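Udp-n-acetylglucosamine pyrophosphorylase (Trypanosoma brucei, PDB 4BQH) probably catalyses the formation of UDP-N-acetylglucosamine and diphosphate from UTP and N-acetyl-alpha-D-glucosamine 1-phosphate, the step that completes this nucleotide sugar. Local coordinates at residues E45-N55 and A209-D217; A234-F242 and K398-L406. One frame throughout, in Å; residues are numbered along the deposited sequence.

Contact 1: residues E45-N55 and A209-D217. With 9VU ((3S)-3-[2-(1,3-benzodioxol-5-yl)-2-oxidanylidene-ethyl]-4-bromanyl-5-methyl-3-oxidanyl-1H-indol-2-one), chain C.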
loop_
_atom_site.group_PDB
_atom_site.type_symbol
_atom_site.label_atom_id
_atom_site.label_comp_id
_atom_site.label_asym_id
_atom_site.label_seq_id
_atom_site.Cartn_x
_atom_site.Cartn_y
_atom_site.Cartn_z
ATOM N N GLU A 45 -7.264 -9.159 18.031
ATOM C CA GLU A 45 -7.598 -9.145 16.596
ATOM C C GLU A 45 -8.693 -8.146 16.273
ATOM O O GLU A 45 -8.836 -7.774 15.111
ATOM C CB GLU A 45 -8.056 -10.523 16.108
ATOM C CG GLU A 45 -7.003 -11.601 16.283
ATOM C CD GLU A 45 -7.504 -12.935 15.768
ATOM O OE1 GLU A 45 -7.891 -13.019 14.581
ATOM O OE2 GLU A 45 -7.524 -13.896 16.549
ATOM N N LEU A 46 -9.497 -7.781 17.270
ATOM C CA LEU A 46 -10.534 -6.744 17.092
ATOM C C LEU A 46 -10.351 -5.573 18.062
ATOM O O LEU A 46 -11.325 -4.960 18.515
ATOM C CB LEU A 46 -11.955 -7.331 17.216
ATOM C CG LEU A 46 -12.282 -8.258 16.034
ATOM C CD1 LEU A 46 -12.161 -9.677 16.527
ATOM C CD2 LEU A 46 -13.669 -7.972 15.463
ATOM N N ALA A 47 -9.096 -5.289 18.395
ATOM C CA ALA A 47 -8.780 -4.182 19.299
ATOM C C ALA A 47 -9.448 -2.894 18.806
ATOM O O ALA A 47 -9.408 -2.583 17.605
ATOM C CB ALA A 47 -7.268 -4.002 19.398
ATOM N N GLY A 48 -10.089 -2.177 19.718
ATOM C CA GLY A 48 -10.646 -0.870 19.414
ATOM C C GLY A 48 -11.998 -0.874 18.720
ATOM O O GLY A 48 -12.677 0.155 18.716
ATOM N N VAL A 49 -12.411 -2.032 18.167
ATOM C CA VAL A 49 -13.697 -2.134 17.457
ATOM C C VAL A 49 -14.852 -1.792 18.389
ATOM O O VAL A 49 -14.963 -2.333 19.504
ATOM C CB VAL A 49 -13.914 -3.550 16.858
ATOM C CG1 VAL A 49 -15.378 -3.771 16.452
ATOM C CG2 VAL A 49 -12.948 -3.802 15.693
ATOM N N ASP A 50 -15.716 -0.898 17.918
ATOM C CA ASP A 50 -16.879 -0.459 18.673
ATOM C C ASP A 50 -18.081 -1.260 18.166
ATOM O O ASP A 50 -18.586 -1.024 17.073
ATOM C CB ASP A 50 -17.054 1.056 18.457
ATOM C CG ASP A 50 -18.240 1.657 19.212
ATOM O OD1 ASP A 50 -19.210 0.972 19.559
ATOM O OD2 ASP A 50 -18.198 2.879 19.422
ATOM N N PHE A 51 -18.498 -2.252 18.953
ATOM C CA PHE A 51 -19.518 -3.197 18.492
ATOM C C PHE A 51 -20.867 -2.536 18.261
ATOM O O PHE A 51 -21.538 -2.840 17.272
ATOM C CB PHE A 51 -19.594 -4.422 19.436
ATOM C CG PHE A 51 -18.407 -5.330 19.315
ATOM C CD1 PHE A 51 -18.345 -6.283 18.293
ATOM C CD2 PHE A 51 -17.325 -5.221 20.188
ATOM C CE1 PHE A 51 -17.232 -7.100 18.157
ATOM C CE2 PHE A 51 -16.212 -6.041 20.060
ATOM C CZ PHE A 51 -16.164 -6.988 19.054
ATOM N N ARG A 52 -21.266 -1.590 19.123
ATOM C CA ARG A 52 -22.513 -0.855 18.868
ATOM C C ARG A 52 -22.465 -0.081 17.555
ATOM O O ARG A 52 -23.414 -0.104 16.771
ATOM C CB ARG A 52 -22.801 0.153 19.980
ATOM C CG ARG A 52 -23.360 -0.466 21.236
ATOM C CD ARG A 52 -23.682 0.612 22.269
ATOM N NE ARG A 52 -24.790 1.469 21.839
ATOM C CZ ARG A 52 -26.084 1.176 21.960
ATOM N NH1 ARG A 52 -26.477 0.023 22.492
ATOM N NH2 ARG A 52 -27.002 2.046 21.542
ATOM N N HIS A 53 -21.350 0.609 17.329
ATOM C CA HIS A 53 -21.147 1.338 16.090
ATOM C C HIS A 53 -21.282 0.406 14.907
ATOM O O HIS A 53 -21.897 0.745 13.904
ATOM C CB HIS A 53 -19.776 2.026 16.095
ATOM C CG HIS A 53 -19.402 2.602 14.765
ATOM N ND1 HIS A 53 -20.128 3.578 14.168
ATOM C CD2 HIS A 53 -18.370 2.282 13.892
ATOM C CE1 HIS A 53 -19.572 3.873 12.974
ATOM N NE2 HIS A 53 -18.485 3.099 12.817
ATOM N N PHE A 54 -20.719 -0.795 15.002
ATOM C CA PHE A 54 -20.825 -1.718 13.864
ATOM C C PHE A 54 -22.223 -2.256 13.548
ATOM O O PHE A 54 -22.496 -2.620 12.396
ATOM C CB PHE A 54 -19.769 -2.815 13.942
ATOM C CG PHE A 54 -18.491 -2.437 13.229
ATOM C CD1 PHE A 54 -18.411 -2.545 11.829
ATOM C CD2 PHE A 54 -17.408 -1.904 13.934
ATOM C CE1 PHE A 54 -17.251 -2.175 11.151
ATOM C CE2 PHE A 54 -16.233 -1.530 13.257
ATOM C CZ PHE A 54 -16.169 -1.648 11.864
ATOM N N ASN A 55 -23.112 -2.297 14.547
ATOM C CA ASN A 55 -24.529 -2.542 14.231
ATOM C C ASN A 55 -25.089 -1.472 13.292
ATOM O O ASN A 55 -25.814 -1.782 12.343
ATOM C CB ASN A 55 -25.377 -2.613 15.504
ATOM C CG ASN A 55 -24.930 -3.716 16.447
ATOM O OD1 ASN A 55 -24.476 -4.796 16.027
ATOM N ND2 ASN A 55 -25.073 -3.450 17.745
ATOM N N ALA A 209 -0.690 -3.527 14.526
ATOM C CA ALA A 209 -1.706 -4.461 14.024
ATOM C C ALA A 209 -3.013 -3.768 13.732
ATOM O O ALA A 209 -3.473 -2.904 14.510
ATOM C CB ALA A 209 -1.945 -5.567 15.039
ATOM N N GLN A 210 -3.616 -4.160 12.619
ATOM C CA GLN A 210 -4.955 -3.704 12.268
ATOM C C GLN A 210 -5.956 -4.574 12.988
ATOM O O GLN A 210 -5.602 -5.636 13.548
ATOM C CB GLN A 210 -5.180 -3.821 10.750
ATOM C CG GLN A 210 -5.068 -5.231 10.189
ATOM C CD GLN A 210 -4.942 -5.187 8.690
ATOM O OE1 GLN A 210 -5.937 -4.977 7.979
ATOM N NE2 GLN A 210 -3.707 -5.278 8.201
ATOM N N SER A 211 -7.208 -4.150 12.928
ATOM C CA SER A 211 -8.312 -4.956 13.431
ATOM C C SER A 211 -9.117 -5.572 12.309
ATOM O O SER A 211 -9.310 -4.978 11.255
ATOM C CB SER A 211 -9.193 -4.112 14.339
ATOM O OG SER A 211 -8.416 -3.779 15.493
ATOM N N SER A 212 -9.595 -6.784 12.545
ATOM C CA SER A 212 -10.534 -7.414 11.643
ATOM C C SER A 212 -11.944 -6.871 11.924
ATOM O O SER A 212 -12.172 -6.127 12.889
ATOM C CB SER A 212 -10.480 -8.920 11.828
ATOM O OG SER A 212 -10.828 -9.261 13.166
ATOM N N VAL A 213 -12.897 -7.221 11.063
ATOM C CA VAL A 213 -14.265 -6.704 11.170
ATOM C C VAL A 213 -15.205 -7.915 11.280
ATOM O O VAL A 213 -15.062 -8.867 10.508
ATOM C CB VAL A 213 -14.620 -5.881 9.913
ATOM C CG1 VAL A 213 -16.086 -5.447 9.927
ATOM C CG2 VAL A 213 -13.743 -4.628 9.858
ATOM N N PRO A 214 -16.146 -7.896 12.238
ATOM C CA PRO A 214 -17.054 -9.086 12.373
ATOM C C PRO A 214 -17.909 -9.342 11.127
ATOM O O PRO A 214 -18.155 -8.399 10.336
ATOM C CB PRO A 214 -17.986 -8.691 13.518
ATOM C CG PRO A 214 -17.260 -7.604 14.265
ATOM C CD PRO A 214 -16.467 -6.850 13.222
ATOM N N CYS A 215 -18.341 -10.592 10.942
ATOM C CA CYS A 215 -19.330 -10.934 9.924
ATOM C C CYS A 215 -20.691 -11.184 10.570
ATOM O O CYS A 215 -20.763 -11.679 11.701
ATOM C CB CYS A 215 -18.951 -12.196 9.177
ATOM S SG CYS A 215 -17.180 -12.452 9.039
ATOM N N TYR A 216 -21.750 -10.864 9.831
ATOM C CA TYR A 216 -23.103 -10.781 10.395
ATOM C C TYR A 216 -24.146 -11.625 9.676
ATOM O O TYR A 216 -24.108 -11.751 8.461
ATOM C CB TYR A 216 -23.550 -9.310 10.348
ATOM C CG TYR A 216 -22.733 -8.416 11.246
ATOM C CD1 TYR A 216 -21.522 -7.860 10.810
ATOM C CD2 TYR A 216 -23.169 -8.132 12.546
ATOM C CE1 TYR A 216 -20.778 -7.049 11.654
ATOM C CE2 TYR A 216 -22.443 -7.329 13.389
ATOM C CZ TYR A 216 -21.247 -6.799 12.940
ATOM O OH TYR A 216 -20.528 -6.024 13.773
ATOM N N ASP A 217 -25.089 -12.170 10.437
ATOM C CA ASP A 217 -26.315 -12.710 9.856
ATOM C C ASP A 217 -27.159 -11.548 9.330
ATOM O O ASP A 217 -27.404 -10.598 10.052
ATOM C CB ASP A 217 -27.106 -13.490 10.908
ATOM C CG ASP A 217 -28.378 -14.091 10.337
ATOM O OD1 ASP A 217 -28.280 -15.000 9.490
ATOM O OD2 ASP A 217 -29.472 -13.652 10.736
HETATM O OAN 9VU C . -15.160 0.535 15.544
HETATM C CAH 9VU C . -14.227 1.357 15.467
HETATM N NAG 9VU C . -13.412 1.657 16.482
HETATM C CAC 9VU C . -12.533 2.611 16.071
HETATM C CAB 9VU C . -11.565 3.212 16.770
HETATM C CAA 9VU C . -10.743 4.211 16.227
HETATM C CAF 9VU C . -10.975 4.591 14.899
HETATM C CAJ 9VU C . -10.163 5.612 14.298
HETATM C CAE 9VU C . -12.010 3.927 14.203
HETATM BR BRA 9VU C . -12.248 4.424 12.385
HETATM C CAD 9VU C . -12.774 2.956 14.775
HETATM C CAI 9VU C . -13.886 2.151 14.338
HETATM O OAL 9VU C . -15.020 2.985 14.087
HETATM C CAM 9VU C . -13.677 1.371 13.012
HETATM C CAO 9VU C . -12.624 0.248 13.112
HETATM O OAP 9VU C . -12.189 -0.041 14.237
HETATM C CAQ 9VU C . -12.250 -0.430 11.915
HETATM C CAV 9VU C . -12.540 0.065 10.642
HETATM C CAU 9VU C . -12.186 -0.599 9.527
HETATM O OAY 9VU C . -12.384 -0.245 8.223
HETATM C CAX 9VU C . -12.182 -1.487 7.495
HETATM O OAW 9VU C . -11.260 -2.208 8.321
HETATM C CAT 9VU C . -11.516 -1.749 9.584
HETATM C CAS 9VU C . -11.185 -2.281 10.773
HETATM C CAR 9VU C . -11.532 -1.633 11.957
HETATM O O HOH W 1 -10.351 -12.065 13.855
HETATM O O HOH W 2 -6.339 -8.531 13.094
HETATM O O HOH W 3 -6.608 -5.814 16.544
HETATM O O HOH W 4 -21.632 -5.419 16.177
#
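Ser211 holds OG opposite its own carbonyl carbon (chi1 -66°), which carries the hydroxyl up to Ala47 O, while Val213 sets CG1 antiperiplanar to its N (chi1 174°) and presents it to Phe54. The loop that receives them, a type II beta turn over Leu46-Val49 running into the N-terminus of helix 51-64, lies along the edge of the small antiparallel sheet that begins with strand 213-214. Together they form one wall of the inhibitor pocket.

Ser211 OG donates to Ala47 O at 2.6 Å, in the carbonyl plane and on a lone pair. The next residue, Ser212, gives its N-H to Glu45 O in a nearly straight bond, N to O 2.9 Å. A water joins Glu45 OE1 to Ser212 OG, and the same carboxylate oxygen has a salt bridge to Arg230.

Farther along, the apolar groups take over. Pro214 touches both Leu46 and Phe51, its CD 3.8 Å from Leu46 CD2 and its CG near Phe51 CE1. Val49 CG1 covers one face of the Phe51 ring from over its centre. Phe54 CE1 meets Val213 CG1 at 3.7 Å. Asp50 N-caps the helix, its OD1 accepting from His53 N above the carboxylate plane.

The inhibitor's oxindole uses the turn's backbone: NAG donates to Gly48 O at 2.8 Å, and OAN takes the Asp50 N-H. That oxygen also lies at the edge of the Phe54 ring. At the far end, a water in the plane of the Tyr216 ring accepts from Tyr216 OH at 2.7 Å and donates to Phe51 O and Asn55 OD1.

Contact 2: residues A234-F242 and K398-L406. With 9VU ((3S)-3-[2-(1,3-benzodioxol-5-yl)-2-oxidanylidene-ethyl]-4-bromanyl-5-methyl-3-oxidanyl-1H-indol-2-one), chain C.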
loop_
_atom_site.group_PDB
_atom_site.type_symbol
_atom_site.label_atom_id
_atom_site.label_comp_id
_atom_site.label_asym_id
_atom_site.label_seq_id
_atom_site.Cartn_x
_atom_site.Cartn_y
_atom_site.Cartn_z
ATOM N N ALA A 234 -13.233 -10.848 9.432
ATOM C CA ALA A 234 -12.504 -10.891 8.163
ATOM C C ALA A 234 -11.688 -9.624 8.043
ATOM O O ALA A 234 -12.002 -8.644 8.709
ATOM C CB ALA A 234 -13.486 -10.993 7.013
ATOM N N PRO A 235 -10.636 -9.642 7.186
ATOM C CA PRO A 235 -9.856 -8.432 6.962
ATOM C C PRO A 235 -10.795 -7.329 6.509
ATOM O O PRO A 235 -11.685 -7.579 5.673
ATOM C CB PRO A 235 -8.912 -8.834 5.820
ATOM C CG PRO A 235 -8.700 -10.300 6.026
ATOM C CD PRO A 235 -10.072 -10.798 6.451
ATOM N N GLY A 236 -10.615 -6.132 7.055
ATOM C CA GLY A 236 -11.569 -5.078 6.793
ATOM C C GLY A 236 -11.349 -4.311 5.499
ATOM O O GLY A 236 -12.189 -3.499 5.143
ATOM N N GLY A 237 -10.219 -4.523 4.828
ATOM C CA GLY A 237 -9.847 -3.660 3.673
ATOM C C GLY A 237 -8.925 -2.558 4.174
ATOM O O GLY A 237 -8.785 -2.363 5.385
ATOM N N ASN A 238 -8.286 -1.848 3.253
ATOM C CA ASN A 238 -7.256 -0.907 3.635
ATOM C C ASN A 238 -7.735 0.317 4.390
ATOM O O ASN A 238 -6.906 1.090 4.883
ATOM C CB ASN A 238 -6.312 -0.540 2.454
ATOM C CG ASN A 238 -7.035 0.050 1.254
ATOM O OD1 ASN A 238 -8.056 0.739 1.394
ATOM N ND2 ASN A 238 -6.481 -0.183 0.047
ATOM N N GLY A 239 -9.053 0.501 4.474
ATOM C CA GLY A 239 -9.616 1.526 5.349
ATOM C C GLY A 239 -9.274 1.250 6.809
ATOM O O GLY A 239 -9.328 2.155 7.631
ATOM N N ALA A 240 -8.855 0.012 7.111
ATOM C CA ALA A 240 -8.376 -0.322 8.480
ATOM C C ALA A 240 -7.201 0.530 8.989
ATOM O O ALA A 240 -6.924 0.537 10.203
ATOM C CB ALA A 240 -8.018 -1.814 8.588
ATOM N N VAL A 241 -6.504 1.214 8.077
ATOM C CA VAL A 241 -5.323 2.004 8.447
ATOM C C VAL A 241 -5.659 3.030 9.509
ATOM O O VAL A 241 -4.859 3.263 10.409
ATOM C CB VAL A 241 -4.595 2.723 7.260
ATOM C CG1 VAL A 241 -3.982 1.709 6.305
ATOM C CG2 VAL A 241 -5.495 3.693 6.502
ATOM N N PHE A 242 -6.836 3.652 9.402
ATOM C CA PHE A 242 -7.125 4.785 10.291
ATOM C C PHE A 242 -7.259 4.372 11.751
ATOM O O PHE A 242 -6.637 4.977 12.638
ATOM C CB PHE A 242 -8.347 5.563 9.797
ATOM C CG PHE A 242 -8.186 6.075 8.410
ATOM C CD1 PHE A 242 -7.274 7.116 8.134
ATOM C CD2 PHE A 242 -8.919 5.535 7.373
ATOM C CE1 PHE A 242 -7.108 7.579 6.850
ATOM C CE2 PHE A 242 -8.765 6.005 6.078
ATOM C CZ PHE A 242 -7.857 7.032 5.819
ATOM N N LYS A 398 -20.227 -9.643 5.007
ATOM C CA LYS A 398 -18.880 -9.118 5.313
ATOM C C LYS A 398 -18.852 -7.636 4.973
ATOM O O LYS A 398 -19.535 -7.194 4.049
ATOM C CB LYS A 398 -17.807 -9.902 4.558
ATOM C CG LYS A 398 -17.731 -11.360 4.994
ATOM C CD LYS A 398 -16.432 -12.010 4.507
ATOM C CE LYS A 398 -16.294 -13.450 5.006
ATOM N NZ LYS A 398 -15.087 -14.103 4.395
ATOM N N LEU A 399 -18.125 -6.856 5.762
ATOM C CA LEU A 399 -18.138 -5.405 5.605
ATOM C C LEU A 399 -16.733 -4.932 5.349
ATOM O O LEU A 399 -15.822 -5.348 6.044
ATOM C CB LEU A 399 -18.652 -4.749 6.888
ATOM C CG LEU A 399 -20.116 -5.065 7.205
ATOM C CD1 LEU A 399 -20.410 -4.637 8.642
ATOM C CD2 LEU A 399 -21.053 -4.349 6.240
ATOM N N GLU A 400 -16.553 -4.043 4.377
ATOM C CA GLU A 400 -15.202 -3.545 4.087
ATOM C C GLU A 400 -15.213 -2.034 3.946
ATOM O O GLU A 400 -16.212 -1.452 3.539
ATOM C CB GLU A 400 -14.643 -4.191 2.794
ATOM C CG GLU A 400 -14.347 -5.690 2.949
ATOM C CD GLU A 400 -13.844 -6.365 1.667
ATOM O OE1 GLU A 400 -13.985 -5.799 0.563
ATOM O OE2 GLU A 400 -13.323 -7.500 1.755
ATOM N N ALA A 401 -14.092 -1.400 4.282
ATOM C CA ALA A 401 -13.920 -0.002 3.915
ATOM C C ALA A 401 -12.510 0.215 3.391
ATOM O O ALA A 401 -11.579 -0.505 3.760
ATOM C CB ALA A 401 -14.216 0.934 5.094
ATOM N N PHE A 402 -12.368 1.210 2.514
ATOM C CA PHE A 402 -11.091 1.474 1.825
ATOM C C PHE A 402 -10.656 2.907 2.041
ATOM O O PHE A 402 -11.486 3.762 2.388
ATOM C CB PHE A 402 -11.260 1.192 0.326
ATOM C CG PHE A 402 -11.774 -0.171 0.078
ATOM C CD1 PHE A 402 -10.927 -1.271 0.233
ATOM C CD2 PHE A 402 -13.124 -0.381 -0.164
ATOM C CE1 PHE A 402 -11.421 -2.556 0.093
ATOM C CE2 PHE A 402 -13.622 -1.679 -0.332
ATOM C CZ PHE A 402 -12.765 -2.763 -0.199
ATOM N N LEU A 403 -9.364 3.170 1.864
ATOM C CA LEU A 403 -8.852 4.510 1.991
ATOM C C LEU A 403 -9.727 5.474 1.189
ATOM O O LEU A 403 -10.121 6.520 1.710
ATOM C CB LEU A 403 -7.385 4.571 1.542
ATOM C CG LEU A 403 -6.502 3.948 2.629
ATOM C CD1 LEU A 403 -5.337 3.186 2.047
ATOM C CD2 LEU A 403 -6.027 5.065 3.512
ATOM N N PHE A 404 -10.093 5.089 -0.034
ATOM C CA PHE A 404 -10.864 6.000 -0.905
ATOM C C PHE A 404 -12.236 6.379 -0.366
ATOM O O PHE A 404 -12.801 7.372 -0.789
ATOM C CB PHE A 404 -10.965 5.526 -2.378
ATOM C CG PHE A 404 -11.752 4.242 -2.583
ATOM C CD1 PHE A 404 -13.151 4.216 -2.445
ATOM C CD2 PHE A 404 -11.090 3.062 -2.951
ATOM C CE1 PHE A 404 -13.869 3.040 -2.623
ATOM C CE2 PHE A 404 -11.824 1.880 -3.158
ATOM C CZ PHE A 404 -13.205 1.875 -3.002
ATOM N N ASP A 405 -12.775 5.603 0.568
ATOM C CA ASP A 405 -14.081 5.961 1.140
ATOM C C ASP A 405 -13.973 7.241 1.963
ATOM O O ASP A 405 -14.983 7.909 2.218
ATOM C CB ASP A 405 -14.590 4.817 2.033
ATOM C CG ASP A 405 -15.090 3.622 1.228
ATOM O OD1 ASP A 405 -15.905 3.805 0.280
ATOM O OD2 ASP A 405 -14.718 2.486 1.578
ATOM N N LEU A 406 -12.755 7.563 2.408
ATOM C CA LEU A 406 -12.563 8.756 3.230
ATOM C C LEU A 406 -12.121 9.987 2.433
ATOM O O LEU A 406 -11.986 11.080 3.013
ATOM C CB LEU A 406 -11.560 8.476 4.360
ATOM C CG LEU A 406 -12.067 7.584 5.520
ATOM C CD1 LEU A 406 -13.253 8.166 6.270
ATOM C CD2 LEU A 406 -12.416 6.216 4.984
HETATM O OAN 9VU C . -15.160 0.535 15.544
HETATM C CAH 9VU C . -14.227 1.357 15.467
HETATM N NAG 9VU C . -13.412 1.657 16.482
HETATM C CAC 9VU C . -12.533 2.611 16.071
HETATM C CAB 9VU C . -11.565 3.212 16.770
HETATM C CAA 9VU C . -10.743 4.211 16.227
HETATM C CAF 9VU C . -10.975 4.591 14.899
HETATM C CAJ 9VU C . -10.163 5.612 14.298
HETATM C CAE 9VU C . -12.010 3.927 14.203
HETATM BR BRA 9VU C . -12.248 4.424 12.385
HETATM C CAD 9VU C . -12.774 2.956 14.775
HETATM C CAI 9VU C . -13.886 2.151 14.338
HETATM O OAL 9VU C . -15.020 2.985 14.087
HETATM C CAM 9VU C . -13.677 1.371 13.012
HETATM C CAO 9VU C . -12.624 0.248 13.112
HETATM O OAP 9VU C . -12.189 -0.041 14.237
HETATM C CAQ 9VU C . -12.250 -0.430 11.915
HETATM C CAV 9VU C . -12.540 0.065 10.642
HETATM C CAU 9VU C . -12.186 -0.599 9.527
HETATM O OAY 9VU C . -12.384 -0.245 8.223
HETATM C CAX 9VU C . -12.182 -1.487 7.495
HETATM O OAW 9VU C . -11.260 -2.208 8.321
HETATM C CAT 9VU C . -11.516 -1.749 9.584
HETATM C CAS 9VU C . -11.185 -2.281 10.773
HETATM C CAR 9VU C . -11.532 -1.633 11.957
HETATM O O HOH W 5 -14.528 -7.787 6.234
HETATM O O HOH W 6 -11.142 -7.903 2.968
#
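Leu403 pushes its two methyls into different neighbours: Leu403 CD1 packs on the Asn238 amide, 3.7 Å from Asn238 CG, and CD2 touches both Val241 and Phe242. The fit to Val241 is tight, with Leu403 CD2 only 3.3 Å from Val241 CG2, and CD2 also reaches Phe242 CZ. Val241 CG2 in turn lies over the centre of one face of the Phe242 ring. Leu406 completes this apolar cluster, bringing CG to 3.7 Å from Phe242 CE2, the two side chains running alongside one another and pointing opposite ways.

Here the glycine-rich turn leading into helix 241-246 meets the end of strand 394-400, half of a beta hairpin with strand 381-387. Three hydrogen bonds join them. Ala401 N donates to Gly236 O at 3.0 Å, and Gly239 N comes from above the carbonyl plane of Ala401 O at 2.8 Å. The third uses a side chain: with chi1 at 58°, Asn238 tucks its amide between its own N and carbonyl carbon, and OD1 takes the Leu403 N-H, 2.8 Å from Leu403 N. The same OD1 lies in plane at the edge of the Phe402 ring; the backbone N of Phe402 donates to Asp405 OD2.

At the inhibitor's benzodioxole, Gly236 O approaches CAX to 3.1 Å and Ala240 CB lies beside OAW. Gly236 and Gly239 bring bare backbone against this group. This end of the ligand thus meets a wall of backbone and small side chains with no hydrogen bond from either segment, which suggests that it is recognised mainly by shape, on a surface whose turn is fixed by polar bonds to the strand.

Overall arrangement
The two contacts have centres 11 Å apart and share one inhibitor: 45-55 binds the oxindole, the benzodioxole touches both 209-217 and contact 2, and Phe242 O reaches the oxindole methyl CAJ. They meet directly where strand 213-214 pairs with strand 230-234, through a probable hydrogen bond of 2.9 Å from Val213 N to Ala234 O. Val213 CG2 also packs on Gly236 CA at 3.8 Å, and Gln210 OE1 approaches Ala240 CB. Contact 1 supplies both hydrogen bonds to the ligand, and contact 2 contributes packing. The pocket they share draws on parts of the chain far apart in sequence, an arrangement consistent with an allosteric inhibitor.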